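Local coordinates for uncharacterized protein (Helicobacter pylori, PDB 4O5J) that probably serves as an outer-membrane adhesin whose extracellular domain binds sialic acid-carrying glycans, helping the bacterium attach to host cells, at residues 85-99 with 337-350. Sequence-based numbering, arbitrary orientation.
Sequences NAVQAVITSVLGFWS and YRQVVNLNQEVQTI
The ring of Y337 lies across the helix of residues 85-99 with one face on L95: the CB of L95 stands 3.7 Å from the ring centroid in a CH-pi contact, and L95 CD1 lies against the phenol oxygen. Y337 swings its ring out opposite the backbone N (chi1 -177°), which carries it across T92 and L95 at about a right angle, with T92 O and G96 N approaching it obliquely. Its OH comes within 3.2 Å of T92 CA, and this packing on L95 and T92 is the tight part of the contact. That hydroxyl is hydrogen-bonded to Q163 of helix 146-163, which also donates to T92 OG1. Beside the packed ring, two waters fasten S99 OG to Y337 N and Y337 O. G96, lacking a side chain, lets V340 CG2 approach its CA to 4.0 Å. The methyl CG2 of T92 packs on V340 CA and L343 CB, while A89 CB meets the methyl ends of L343 and I350 in a looser apolar seam.

On its solvent side the contact turns polar. E346 enters as a knob among N85, Q88, A89 and T92, its extended chain bringing OE1 3.4 Å from A89 CA. One water is shared by E346 OE2, T92 OG1 and Q339 OE1. Further along, N85 ND2, with T349 CG2 beside it, gives an almost straight hydrogen bond to E346 O (3.0 Å, 179°), in the plane of its own amide; the same oxygen also takes the helical bond from I350 N, so two donors grip it.

The two helices run roughly antiparallel, their axes 8.8 Å apart at closest approach with a crossing angle of -143°. Close approach at A89, with a knob from the partner helix beside it, is the kind of interlocking found in antiparallel helical bundles, here joining helix 82-101 to the start of the long helix 343-396.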
loop_
_atom_site.group_PDB
_atom_site.type_symbol
_atom_site.label_atom_id
_atom_site.label_comp_id
_atom_site.label_asym_id
_atom_site.label_seq_id
_atom_site.Cartn_x
_atom_site.Cartn_y
_atom_site.Cartn_z
ATOM N N ASN A 85 -7.406 -4.317 3.930
ATOM C CA ASN A 85 -7.717 -2.967 4.346
ATOM C C ASN A 85 -6.995 -1.940 3.409
ATOM O O ASN A 85 -7.566 -0.912 3.029
ATOM C CB ASN A 85 -7.351 -2.718 5.793
ATOM C CG ASN A 85 -7.492 -1.224 6.115
ATOM O OD1 ASN A 85 -8.603 -0.699 6.305
ATOM N ND2 ASN A 85 -6.361 -0.495 6.080
ATOM N N ALA A 86 -5.744 -2.233 3.050
ATOM C CA ALA A 86 -5.009 -1.365 2.131
ATOM C C ALA A 86 -5.768 -1.300 0.787
ATOM O O ALA A 86 -5.939 -0.225 0.201
ATOM C CB ALA A 86 -3.599 -1.890 1.934
ATOM N N VAL A 87 -6.213 -2.460 0.278
ATOM C CA VAL A 87 -6.983 -2.479 -0.944
ATOM C C VAL A 87 -8.231 -1.592 -0.846
ATOM O O VAL A 87 -8.525 -0.826 -1.769
ATOM C CB VAL A 87 -7.416 -3.924 -1.318
ATOM C CG1 VAL A 87 -8.377 -3.913 -2.488
ATOM C CG2 VAL A 87 -6.191 -4.776 -1.630
ATOM N N GLN A 88 -8.967 -1.685 0.253
ATOM C CA GLN A 88 -10.128 -0.846 0.468
ATOM C C GLN A 88 -9.767 0.636 0.346
ATOM O O GLN A 88 -10.475 1.417 -0.346
ATOM C CB GLN A 88 -10.769 -1.099 1.828
ATOM C CG GLN A 88 -11.663 -2.338 1.891
ATOM C CD GLN A 88 -12.933 -2.222 1.004
ATOM O OE1 GLN A 88 -13.193 -1.211 0.297
ATOM N NE2 GLN A 88 -13.747 -3.255 1.061
ATOM N N ALA A 89 -8.689 1.036 0.994
ATOM C CA ALA A 89 -8.251 2.454 0.948
ATOM C C ALA A 89 -7.933 2.879 -0.481
ATOM O O ALA A 89 -8.389 3.936 -0.950
ATOM C CB ALA A 89 -7.022 2.679 1.841
ATOM N N VAL A 90 -7.155 2.083 -1.187
ATOM C CA VAL A 90 -6.711 2.453 -2.532
ATOM C C VAL A 90 -7.906 2.542 -3.495
ATOM O O VAL A 90 -8.038 3.533 -4.225
ATOM C CB VAL A 90 -5.652 1.465 -3.048
ATOM C CG1 VAL A 90 -5.349 1.709 -4.540
ATOM C CG2 VAL A 90 -4.405 1.595 -2.174
ATOM N N ILE A 91 -8.798 1.557 -3.464
ATOM C CA ILE A 91 -9.998 1.579 -4.336
ATOM C C ILE A 91 -10.882 2.778 -4.019
ATOM O O ILE A 91 -11.293 3.508 -4.911
ATOM C CB ILE A 91 -10.846 0.269 -4.185
ATOM C CG1 ILE A 91 -10.069 -0.992 -4.579
ATOM C CG2 ILE A 91 -12.073 0.348 -5.083
ATOM C CD1 ILE A 91 -9.500 -0.968 -5.958
ATOM N N THR A 92 -11.181 2.972 -2.741
ATOM C CA THR A 92 -11.958 4.120 -2.305
ATOM C C THR A 92 -11.335 5.430 -2.822
ATOM O O THR A 92 -12.042 6.351 -3.257
ATOM C CB THR A 92 -12.004 4.188 -0.799
ATOM O OG1 THR A 92 -12.686 3.024 -0.316
ATOM C CG2 THR A 92 -12.752 5.418 -0.349
ATOM N N SER A 93 -9.999 5.500 -2.813
ATOM C CA SER A 93 -9.365 6.731 -3.208
ATOM C C SER A 93 -9.412 6.901 -4.760
ATOM O O SER A 93 -9.535 8.020 -5.283
ATOM C CB SER A 93 -7.981 6.859 -2.576
ATOM O OG SER A 93 -7.112 5.998 -3.193
ATOM N N VAL A 94 -9.304 5.789 -5.493
ATOM C CA VAL A 94 -9.464 5.845 -6.942
ATOM C C VAL A 94 -10.875 6.330 -7.303
ATOM O O VAL A 94 -11.057 7.213 -8.172
ATOM C CB VAL A 94 -9.205 4.455 -7.596
ATOM C CG1 VAL A 94 -9.637 4.483 -9.063
ATOM C CG2 VAL A 94 -7.734 4.053 -7.470
ATOM N N LEU A 95 -11.899 5.773 -6.666
ATOM C CA LEU A 95 -13.287 6.203 -6.968
ATOM C C LEU A 95 -13.499 7.628 -6.427
ATOM O O LEU A 95 -14.280 8.393 -6.952
ATOM C CB LEU A 95 -14.291 5.233 -6.338
ATOM C CG LEU A 95 -14.356 3.885 -7.066
ATOM C CD1 LEU A 95 -15.176 2.845 -6.268
ATOM C CD2 LEU A 95 -14.931 4.103 -8.474
ATOM N N GLY A 96 -12.790 7.994 -5.365
ATOM C CA GLY A 96 -12.840 9.355 -4.846
ATOM C C GLY A 96 -12.248 10.312 -5.847
ATOM O O GLY A 96 -12.826 11.364 -6.124
ATOM N N PHE A 97 -11.104 9.968 -6.412
ATOM C CA PHE A 97 -10.541 10.826 -7.425
ATOM C C PHE A 97 -11.464 10.952 -8.639
ATOM O O PHE A 97 -11.688 12.038 -9.196
ATOM C CB PHE A 97 -9.148 10.373 -7.856
ATOM C CG PHE A 97 -8.576 11.247 -8.915
ATOM C CD1 PHE A 97 -7.960 12.440 -8.582
ATOM C CD2 PHE A 97 -8.726 10.930 -10.261
ATOM C CE1 PHE A 97 -7.466 13.283 -9.566
ATOM C CE2 PHE A 97 -8.241 11.764 -11.250
ATOM C CZ PHE A 97 -7.594 12.942 -10.912
ATOM N N TRP A 98 -11.989 9.816 -9.083
ATOM C CA TRP A 98 -12.922 9.834 -10.226
ATOM C C TRP A 98 -14.066 10.773 -9.937
ATOM O O TRP A 98 -14.534 11.558 -10.790
ATOM C CB TRP A 98 -13.473 8.414 -10.485
ATOM C CG TRP A 98 -14.569 8.487 -11.459
ATOM C CD1 TRP A 98 -15.907 8.456 -11.197
ATOM C CD2 TRP A 98 -14.432 8.687 -12.907
ATOM N NE1 TRP A 98 -16.624 8.587 -12.373
ATOM C CE2 TRP A 98 -15.770 8.725 -13.439
ATOM C CE3 TRP A 98 -13.355 8.844 -13.771
ATOM C CZ2 TRP A 98 -16.025 8.899 -14.806
ATOM C CZ3 TRP A 98 -13.602 9.005 -15.142
ATOM C CH2 TRP A 98 -14.930 9.032 -15.642
ATOM N N SER A 99 -14.551 10.707 -8.714
ATOM C CA SER A 99 -15.641 11.593 -8.265
ATOM C C SER A 99 -15.252 13.085 -8.389
ATOM O O SER A 99 -16.089 13.922 -8.815
ATOM C CB SER A 99 -15.974 11.249 -6.838
ATOM O OG SER A 99 -17.085 11.972 -6.460
ATOM N N TYR A 337 -20.627 9.501 -4.377
ATOM C CA TYR A 337 -19.742 8.480 -3.804
ATOM C C TYR A 337 -19.378 8.725 -2.307
ATOM O O TYR A 337 -18.367 9.367 -2.020
ATOM C CB TYR A 337 -18.501 8.272 -4.691
ATOM C CG TYR A 337 -17.607 7.210 -4.202
ATOM C CD1 TYR A 337 -18.029 5.868 -4.271
ATOM C CD2 TYR A 337 -16.317 7.523 -3.657
ATOM C CE1 TYR A 337 -17.190 4.862 -3.800
ATOM C CE2 TYR A 337 -15.451 6.494 -3.190
ATOM C CZ TYR A 337 -15.912 5.160 -3.266
ATOM O OH TYR A 337 -15.131 4.050 -2.841
ATOM N N ARG A 338 -20.215 8.206 -1.386
ATOM C CA ARG A 338 -20.103 8.461 0.066
ATOM C C ARG A 338 -19.012 7.647 0.765
ATOM O O ARG A 338 -18.556 8.043 1.852
ATOM C CB ARG A 338 -21.445 8.289 0.771
ATOM C CG ARG A 338 -22.388 9.463 0.470
ATOM C CD ARG A 338 -23.665 9.468 1.294
ATOM N NE ARG A 338 -23.385 9.547 2.726
ATOM C CZ ARG A 338 -23.228 10.676 3.426
ATOM N NH1 ARG A 338 -23.301 11.872 2.828
ATOM N NH2 ARG A 338 -22.993 10.597 4.741
ATOM N N GLN A 339 -18.577 6.542 0.129
ATOM C CA GLN A 339 -17.571 5.633 0.685
ATOM C C GLN A 339 -16.322 6.419 1.123
ATOM O O GLN A 339 -15.621 6.026 2.061
ATOM C CB GLN A 339 -17.193 4.500 -0.337
ATOM C CG GLN A 339 -18.214 3.427 -0.420
ATOM C CD GLN A 339 -18.273 2.753 0.915
ATOM O OE1 GLN A 339 -17.257 2.280 1.408
ATOM N NE2 GLN A 339 -19.441 2.746 1.538
ATOM N N VAL A 340 -16.067 7.535 0.442
ATOM C CA VAL A 340 -14.899 8.359 0.667
ATOM C C VAL A 340 -14.870 8.890 2.142
ATOM O O VAL A 340 -13.856 9.426 2.608
ATOM C CB VAL A 340 -14.817 9.472 -0.436
ATOM C CG1 VAL A 340 -15.362 10.801 0.061
ATOM C CG2 VAL A 340 -13.397 9.618 -0.944
ATOM N N VAL A 341 -15.976 8.701 2.873
ATOM C CA VAL A 341 -16.082 9.181 4.222
ATOM C C VAL A 341 -15.337 8.188 5.141
ATOM O O VAL A 341 -14.936 8.523 6.253
ATOM C CB VAL A 341 -17.568 9.396 4.596
ATOM C CG1 VAL A 341 -18.196 8.117 5.141
ATOM C CG2 VAL A 341 -17.677 10.505 5.576
ATOM N N ASN A 342 -15.141 6.968 4.664
ATOM C CA ASN A 342 -14.367 5.977 5.394
ATOM C C ASN A 342 -12.890 6.042 5.102
ATOM O O ASN A 342 -12.123 5.313 5.717
ATOM C CB ASN A 342 -14.860 4.572 5.059
ATOM C CG ASN A 342 -16.341 4.414 5.376
ATOM O OD1 ASN A 342 -16.811 4.892 6.398
ATOM N ND2 ASN A 342 -17.081 3.782 4.494
ATOM N N LEU A 343 -12.489 6.897 4.151
ATOM C CA LEU A 343 -11.109 6.862 3.629
ATOM C C LEU A 343 -10.058 7.072 4.718
ATOM O O LEU A 343 -9.141 6.264 4.889
ATOM C CB LEU A 343 -10.922 7.864 2.506
ATOM C CG LEU A 343 -9.519 7.888 1.968
ATOM C CD1 LEU A 343 -9.067 6.483 1.514
ATOM C CD2 LEU A 343 -9.377 8.922 0.849
ATOM N N ASN A 344 -10.205 8.141 5.469
ATOM C CA ASN A 344 -9.206 8.476 6.409
ATOM C C ASN A 344 -9.031 7.408 7.516
ATOM O O ASN A 344 -7.912 7.132 7.963
ATOM C CB ASN A 344 -9.424 9.862 6.977
ATOM C CG ASN A 344 -8.202 10.307 7.757
ATOM O OD1 ASN A 344 -8.175 10.230 8.977
ATOM N ND2 ASN A 344 -7.125 10.628 7.041
ATOM N N GLN A 345 -10.116 6.798 7.953
ATOM C CA GLN A 345 -10.044 5.744 8.938
ATOM C C GLN A 345 -9.260 4.547 8.342
ATOM O O GLN A 345 -8.410 3.936 9.003
ATOM C CB GLN A 345 -11.456 5.317 9.351
ATOM C CG GLN A 345 -11.485 4.001 10.079
ATOM C CD GLN A 345 -10.826 4.118 11.473
ATOM O OE1 GLN A 345 -11.400 4.716 12.379
ATOM N NE2 GLN A 345 -9.614 3.564 11.640
ATOM N N GLU A 346 -9.516 4.233 7.080
ATOM C CA GLU A 346 -8.822 3.108 6.441
ATOM C C GLU A 346 -7.322 3.385 6.305
ATOM O O GLU A 346 -6.481 2.490 6.512
ATOM C CB GLU A 346 -9.419 2.868 5.076
ATOM C CG GLU A 346 -10.823 2.346 5.171
ATOM C CD GLU A 346 -11.544 2.360 3.818
ATOM O OE1 GLU A 346 -11.017 2.920 2.834
ATOM O OE2 GLU A 346 -12.661 1.829 3.728
ATOM N N VAL A 347 -6.977 4.615 5.945
ATOM C CA VAL A 347 -5.589 5.020 5.828
ATOM C C VAL A 347 -4.889 4.925 7.196
ATOM O O VAL A 347 -3.765 4.399 7.306
ATOM C CB VAL A 347 -5.463 6.453 5.260
ATOM C CG1 VAL A 347 -4.015 6.961 5.376
ATOM C CG2 VAL A 347 -5.960 6.462 3.823
ATOM N N GLN A 348 -5.563 5.397 8.242
ATOM C CA GLN A 348 -4.967 5.345 9.588
ATOM C C GLN A 348 -4.777 3.896 10.003
ATOM O O GLN A 348 -3.809 3.541 10.657
ATOM C CB GLN A 348 -5.840 6.050 10.596
ATOM C CG GLN A 348 -5.889 7.573 10.367
ATOM C CD GLN A 348 -4.499 8.228 10.248
ATOM O OE1 GLN A 348 -3.651 8.083 11.146
ATOM N NE2 GLN A 348 -4.272 8.963 9.146
ATOM N N THR A 349 -5.711 3.042 9.606
ATOM C CA THR A 349 -5.561 1.609 9.903
ATOM C C THR A 349 -4.291 1.020 9.268
ATOM O O THR A 349 -3.638 0.158 9.885
ATOM C CB THR A 349 -6.800 0.835 9.473
ATOM O OG1 THR A 349 -7.923 1.316 10.231
ATOM C CG2 THR A 349 -6.649 -0.667 9.646
ATOM N N ILE A 350 -3.950 1.437 8.047
ATOM C CA ILE A 350 -2.704 1.003 7.435
ATOM C C ILE A 350 -1.543 1.429 8.335
ATOM O O ILE A 350 -0.647 0.647 8.611
ATOM C CB ILE A 350 -2.459 1.649 6.083
ATOM C CG1 ILE A 350 -3.630 1.401 5.153
ATOM C CG2 ILE A 350 -1.211 1.045 5.482
ATOM C CD1 ILE A 350 -3.401 2.022 3.779
HETATM O O HOH W 1 -10.487 0.971 8.540
HETATM O O HOH W 2 -14.258 2.516 1.851
HETATM O O HOH W 3 -19.965 11.318 -6.781
HETATM O O HOH W 4 -17.262 11.140 -3.658
#